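Local coordinates for YycN protein (Bacillus subtilis, PDB 1ON0) that probably acts as an acyltransferase of the GNAT acetyltransferase family, at residues 50-63 / 73-85. Numbering follows the deposited sequence.
Sequences LLPRGLETPHHHLW and VGWLWIHAEPEHP
W77 NE1 donates to H60 ND1 over 2.7 Å, with 157° at the hydrogen, and each nitrogen lies close to the plane of the other's ring. The bond helps set the rotation of the H60 ring, whose plane stands at 54° to that of the five-membered ring of W77, the two meeting rim to rim. The H60 ring is also held between L51 and H79: L51 CD1 sits over the centre of one face, while H79 ND1 lies above the opposite face toward its rim. With CG anti to the backbone N (chi1 164°), the indole of W77 reaches toward L51 and L62, and both leucines pack on the same face of it: L62 CG is 3.8 Å from the centroid of the five-membered ring, and L51 CD2 is 3.8 Å from that of the six-membered ring. A leucine in place of W77 would probably leave H60 ND1 without its donor and take the flat indole face from L51 and L62. Y16 of helix 10-31 and Y92 of strand 88-96 also touch W77. On the opposite face of the sheet, W63 CE3 lies 3.4 Å from L76 CD1, and I78 CD1 meets the edge of the same indole at CH2, 3.6 Å away. The backbones pair through W63 N to L76 O (2.7 Å) and H61 N to I78 O (2.9 Å), each answered by a return bond. Strands 60-66 and 72-79 thus form an antiparallel beta hairpin in the central mixed sheet, as in the GNAT fold.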
loop_
_atom_site.group_PDB
_atom_site.type_symbol
_atom_site.label_atom_id
_atom_site.label_comp_id
_atom_site.label_asym_id
_atom_site.label_seq_id
_atom_site.Cartn_x
_atom_site.Cartn_y
_atom_site.Cartn_z
ATOM N N LEU B 50 -2.809 13.131 -32.413
ATOM C CA LEU B 50 -2.915 13.828 -31.132
ATOM C C LEU B 50 -1.597 14.455 -30.756
ATOM O O LEU B 50 -1.557 15.485 -30.093
ATOM C CB LEU B 50 -3.335 12.851 -30.036
ATOM C CG LEU B 50 -4.843 12.724 -29.829
ATOM C CD1 LEU B 50 -5.136 11.664 -28.771
ATOM C CD2 LEU B 50 -5.397 14.075 -29.405
ATOM N N LEU B 51 -0.518 13.820 -31.195
ATOM C CA LEU B 51 0.824 14.296 -30.911
ATOM C C LEU B 51 1.655 14.401 -32.193
ATOM O O LEU B 51 2.498 13.557 -32.468
ATOM C CB LEU B 51 1.480 13.356 -29.900
ATOM C CG LEU B 51 1.622 13.855 -28.459
ATOM C CD1 LEU B 51 0.448 14.730 -28.050
ATOM C CD2 LEU B 51 1.759 12.663 -27.531
ATOM N N PRO B 52 1.426 15.462 -32.990
ATOM C CA PRO B 52 2.139 15.699 -34.254
ATOM C C PRO B 52 3.649 15.786 -34.072
ATOM O O PRO B 52 4.401 14.990 -34.632
ATOM C CB PRO B 52 1.558 17.030 -34.740
ATOM C CG PRO B 52 0.191 17.052 -34.141
ATOM C CD PRO B 52 0.452 16.540 -32.745
ATOM N N ARG B 53 4.070 16.771 -33.286
ATOM C CA ARG B 53 5.481 17.004 -33.002
ATOM C C ARG B 53 5.919 16.241 -31.749
ATOM O O ARG B 53 6.937 16.564 -31.146
ATOM C CB ARG B 53 5.736 18.505 -32.797
ATOM C CG ARG B 53 5.302 19.405 -33.957
ATOM C CD ARG B 53 5.186 20.863 -33.515
ATOM N NE ARG B 53 6.455 21.372 -32.987
ATOM C CZ ARG B 53 6.605 22.527 -32.340
ATOM N NH1 ARG B 53 5.567 23.319 -32.121
ATOM N NH2 ARG B 53 7.803 22.887 -31.910
ATOM N N GLY B 54 5.154 15.229 -31.355
ATOM C CA GLY B 54 5.516 14.477 -30.166
ATOM C C GLY B 54 5.493 15.344 -28.916
ATOM O O GLY B 54 4.470 15.947 -28.594
ATOM N N LEU B 55 6.621 15.408 -28.210
ATOM C CA LEU B 55 6.723 16.205 -26.991
ATOM C C LEU B 55 6.661 17.712 -27.242
ATOM O O LEU B 55 6.434 18.496 -26.313
ATOM C CB LEU B 55 8.015 15.867 -26.231
ATOM C CG LEU B 55 8.096 14.477 -25.608
ATOM C CD1 LEU B 55 9.459 14.267 -24.984
ATOM C CD2 LEU B 55 7.004 14.319 -24.561
ATOM N N GLU B 56 6.866 18.121 -28.489
ATOM C CA GLU B 56 6.820 19.540 -28.832
ATOM C C GLU B 56 5.418 19.976 -29.218
ATOM O O GLU B 56 5.201 21.120 -29.606
ATOM C CB GLU B 56 7.795 19.868 -29.971
ATOM C CG GLU B 56 9.250 19.995 -29.529
ATOM C CD GLU B 56 9.983 21.133 -30.229
ATOM O OE1 GLU B 56 10.216 21.049 -31.457
ATOM O OE2 GLU B 56 10.324 22.122 -29.544
ATOM N N THR B 57 4.463 19.064 -29.118
ATOM C CA THR B 57 3.095 19.412 -29.439
ATOM C C THR B 57 2.642 20.331 -28.312
ATOM O O THR B 57 2.442 19.896 -27.174
ATOM C CB THR B 57 2.200 18.164 -29.498
ATOM O OG1 THR B 57 2.726 17.249 -30.468
ATOM C CG2 THR B 57 0.783 18.546 -29.890
ATOM N N PRO B 58 2.473 21.623 -28.613
ATOM C CA PRO B 58 2.053 22.613 -27.620
ATOM C C PRO B 58 0.808 22.271 -26.810
ATOM O O PRO B 58 -0.129 21.670 -27.326
ATOM C CB PRO B 58 1.887 23.884 -28.456
ATOM C CG PRO B 58 1.510 23.361 -29.814
ATOM C CD PRO B 58 2.461 22.204 -29.969
ATOM N N HIS B 59 0.832 22.666 -25.535
ATOM C CA HIS B 59 -0.257 22.457 -24.590
ATOM C C HIS B 59 -0.311 21.059 -23.974
ATOM O O HIS B 59 -1.030 20.814 -22.995
ATOM C CB HIS B 59 -1.596 22.791 -25.244
ATOM C CG HIS B 59 -1.683 24.198 -25.735
ATOM N ND1 HIS B 59 -1.143 25.261 -25.046
ATOM C CD2 HIS B 59 -2.246 24.719 -26.852
ATOM C CE1 HIS B 59 -1.363 26.376 -25.717
ATOM N NE2 HIS B 59 -2.032 26.073 -26.817
ATOM N N HIS B 60 0.437 20.134 -24.558
ATOM C CA HIS B 60 0.482 18.781 -24.039
ATOM C C HIS B 60 1.581 18.692 -23.013
ATOM O O HIS B 60 2.638 19.297 -23.163
ATOM C CB HIS B 60 0.744 17.786 -25.163
ATOM C CG HIS B 60 -0.480 17.446 -25.950
ATOM N ND1 HIS B 60 -1.326 16.422 -25.595
ATOM C CD2 HIS B 60 -1.032 18.045 -27.031
ATOM C CE1 HIS B 60 -2.358 16.404 -26.425
ATOM N NE2 HIS B 60 -2.203 17.376 -27.301
ATOM N N HIS B 61 1.323 17.945 -21.956
ATOM C CA HIS B 61 2.315 17.793 -20.922
ATOM C C HIS B 61 2.384 16.327 -20.544
ATOM O O HIS B 61 1.466 15.778 -19.926
ATOM C CB HIS B 61 1.950 18.632 -19.700
ATOM C CG HIS B 61 1.690 20.078 -20.005
ATOM N ND1 HIS B 61 0.456 20.548 -20.412
ATOM C CD2 HIS B 61 2.486 21.168 -19.905
ATOM C CE1 HIS B 61 0.503 21.860 -20.539
ATOM N NE2 HIS B 61 1.725 22.265 -20.236
ATOM N N LEU B 62 3.463 15.678 -20.950
ATOM C CA LEU B 62 3.647 14.276 -20.626
ATOM C C LEU B 62 4.729 14.244 -19.557
ATOM O O LEU B 62 5.809 14.815 -19.725
ATOM C CB LEU B 62 4.041 13.473 -21.880
ATOM C CG LEU B 62 2.950 13.333 -22.963
ATOM C CD1 LEU B 62 2.853 14.626 -23.775
ATOM C CD2 LEU B 62 3.272 12.168 -23.886
ATOM N N TRP B 63 4.400 13.604 -18.442
ATOM C CA TRP B 63 5.287 13.492 -17.281
ATOM C C TRP B 63 5.567 12.042 -16.915
ATOM O O TRP B 63 4.729 11.163 -17.125
ATOM C CB TRP B 63 4.632 14.139 -16.050
ATOM C CG TRP B 63 4.454 15.636 -16.090
ATOM C CD1 TRP B 63 5.440 16.575 -16.050
ATOM C CD2 TRP B 63 3.216 16.355 -16.135
ATOM N NE1 TRP B 63 4.895 17.834 -16.063
ATOM C CE2 TRP B 63 3.532 17.731 -16.113
ATOM C CE3 TRP B 63 1.865 15.970 -16.186
ATOM C CZ2 TRP B 63 2.553 18.727 -16.145
ATOM C CZ3 TRP B 63 0.889 16.963 -16.218
ATOM C CH2 TRP B 63 1.241 18.325 -16.194
ATOM N N VAL B 73 7.464 4.977 -11.253
ATOM C CA VAL B 73 6.198 4.282 -11.039
ATOM C C VAL B 73 5.189 4.292 -12.191
ATOM O O VAL B 73 4.398 3.343 -12.338
ATOM C CB VAL B 73 5.507 4.829 -9.782
ATOM C CG1 VAL B 73 6.471 4.767 -8.600
ATOM C CG2 VAL B 73 5.049 6.262 -10.008
ATOM N N GLY B 74 5.212 5.358 -12.992
ATOM C CA GLY B 74 4.292 5.464 -14.111
ATOM C C GLY B 74 4.446 6.652 -15.058
ATOM O O GLY B 74 5.527 7.213 -15.226
ATOM N N TRP B 75 3.332 7.040 -15.667
ATOM C CA TRP B 75 3.282 8.116 -16.651
ATOM C C TRP B 75 2.012 8.941 -16.446
ATOM O O TRP B 75 1.034 8.475 -15.858
ATOM C CB TRP B 75 3.253 7.490 -18.046
ATOM C CG TRP B 75 2.072 6.568 -18.223
ATOM C CD1 TRP B 75 0.810 6.917 -18.647
ATOM C CD2 TRP B 75 2.011 5.164 -17.914
ATOM N NE1 TRP B 75 -0.016 5.828 -18.617
ATOM C CE2 TRP B 75 0.688 4.739 -18.171
ATOM C CE3 TRP B 75 2.943 4.229 -17.438
ATOM C CZ2 TRP B 75 0.272 3.406 -17.976
ATOM C CZ3 TRP B 75 2.531 2.905 -17.241
ATOM C CH2 TRP B 75 1.205 2.508 -17.507
ATOM N N LEU B 76 2.015 10.160 -16.954
ATOM C CA LEU B 76 0.855 11.031 -16.827
ATOM C C LEU B 76 0.905 11.972 -18.017
ATOM O O LEU B 76 1.903 12.642 -18.238
ATOM C CB LEU B 76 0.950 11.836 -15.537
ATOM C CG LEU B 76 -0.324 12.408 -14.913
ATOM C CD1 LEU B 76 0.018 13.769 -14.333
ATOM C CD2 LEU B 76 -1.457 12.520 -15.926
ATOM N N TRP B 77 -0.164 12.014 -18.791
ATOM C CA TRP B 77 -0.207 12.884 -19.945
ATOM C C TRP B 77 -1.498 13.674 -19.946
ATOM O O TRP B 77 -2.575 13.098 -20.032
ATOM C CB TRP B 77 -0.069 12.048 -21.229
ATOM C CG TRP B 77 -0.461 12.743 -22.502
ATOM C CD1 TRP B 77 -0.600 14.086 -22.696
ATOM C CD2 TRP B 77 -0.739 12.127 -23.760
ATOM N NE1 TRP B 77 -0.950 14.346 -23.987
ATOM C CE2 TRP B 77 -1.044 13.163 -24.672
ATOM C CE3 TRP B 77 -0.756 10.797 -24.215
ATOM C CZ2 TRP B 77 -1.372 12.913 -26.017
ATOM C CZ3 TRP B 77 -1.077 10.551 -25.552
ATOM C CH2 TRP B 77 -1.380 11.606 -26.435
ATOM N N ILE B 78 -1.394 14.995 -19.825
ATOM C CA ILE B 78 -2.590 15.825 -19.845
ATOM C C ILE B 78 -2.506 16.883 -20.927
ATOM O O ILE B 78 -1.421 17.257 -21.377
ATOM C CB ILE B 78 -2.854 16.545 -18.497
ATOM C CG1 ILE B 78 -1.908 17.724 -18.326
ATOM C CG2 ILE B 78 -2.706 15.562 -17.351
ATOM C CD1 ILE B 78 -2.196 18.550 -17.087
ATOM N N HIS B 79 -3.669 17.357 -21.337
ATOM C CA HIS B 79 -3.778 18.389 -22.359
ATOM C C HIS B 79 -4.512 19.566 -21.756
ATOM O O HIS B 79 -5.515 19.380 -21.073
ATOM C CB HIS B 79 -4.587 17.875 -23.538
ATOM C CG HIS B 79 -4.927 18.927 -24.547
ATOM N ND1 HIS B 79 -3.968 19.592 -25.277
ATOM C CD2 HIS B 79 -6.123 19.396 -24.975
ATOM C CE1 HIS B 79 -4.559 20.423 -26.119
ATOM N NE2 HIS B 79 -5.864 20.323 -25.955
ATOM N N ALA B 80 -4.025 20.772 -22.015
ATOM C CA ALA B 80 -4.668 21.977 -21.501
ATOM C C ALA B 80 -5.130 22.872 -22.647
ATOM O O ALA B 80 -4.485 23.869 -22.943
ATOM C CB ALA B 80 -3.692 22.743 -20.605
ATOM N N GLU B 81 -6.244 22.525 -23.286
ATOM C CA GLU B 81 -6.764 23.304 -24.418
ATOM C C GLU B 81 -6.551 24.814 -24.311
ATOM O O GLU B 81 -6.403 25.363 -23.215
ATOM C CB GLU B 81 -8.256 23.017 -24.629
ATOM C CG GLU B 81 -8.541 21.911 -25.637
ATOM C CD GLU B 81 -9.473 20.840 -25.094
ATOM O OE1 GLU B 81 -9.906 19.977 -25.882
ATOM O OE2 GLU B 81 -9.768 20.857 -23.881
ATOM N N PRO B 82 -6.525 25.505 -25.461
ATOM C CA PRO B 82 -6.327 26.956 -25.486
ATOM C C PRO B 82 -7.493 27.749 -24.904
ATOM O O PRO B 82 -8.638 27.592 -25.333
ATOM C CB PRO B 82 -6.104 27.245 -26.969
ATOM C CG PRO B 82 -6.937 26.195 -27.642
ATOM C CD PRO B 82 -6.616 24.962 -26.829
ATOM N N GLU B 83 -7.189 28.593 -23.920
ATOM C CA GLU B 83 -8.194 29.430 -23.275
ATOM C C GLU B 83 -9.501 28.682 -23.044
ATOM O O GLU B 83 -10.563 29.128 -23.480
ATOM C CB GLU B 83 -8.473 30.667 -24.135
ATOM C CG GLU B 83 -7.253 31.526 -24.399
ATOM C CD GLU B 83 -6.647 32.082 -23.125
ATOM O OE1 GLU B 83 -7.322 32.891 -22.454
ATOM O OE2 GLU B 83 -5.502 31.703 -22.789
ATOM N N HIS B 84 -9.433 27.547 -22.360
ATOM C CA HIS B 84 -10.642 26.779 -22.113
ATOM C C HIS B 84 -11.565 27.543 -21.166
ATOM O O HIS B 84 -11.133 28.043 -20.133
ATOM C CB HIS B 84 -10.287 25.409 -21.538
ATOM C CG HIS B 84 -11.439 24.457 -21.493
ATOM N ND1 HIS B 84 -12.537 24.653 -20.683
ATOM C CD2 HIS B 84 -11.656 23.286 -22.137
ATOM C CE1 HIS B 84 -13.374 23.645 -20.824
ATOM N NE2 HIS B 84 -12.864 22.799 -21.702
ATOM N N PRO B 85 -12.857 27.645 -21.514
ATOM C CA PRO B 85 -13.845 28.357 -20.692
ATOM C C PRO B 85 -13.920 27.951 -19.221
ATOM O O PRO B 85 -14.449 28.695 -18.401
ATOM C CB PRO B 85 -15.163 28.109 -21.434
ATOM C CG PRO B 85 -14.940 26.788 -22.086
ATOM C CD PRO B 85 -13.525 26.934 -22.615
#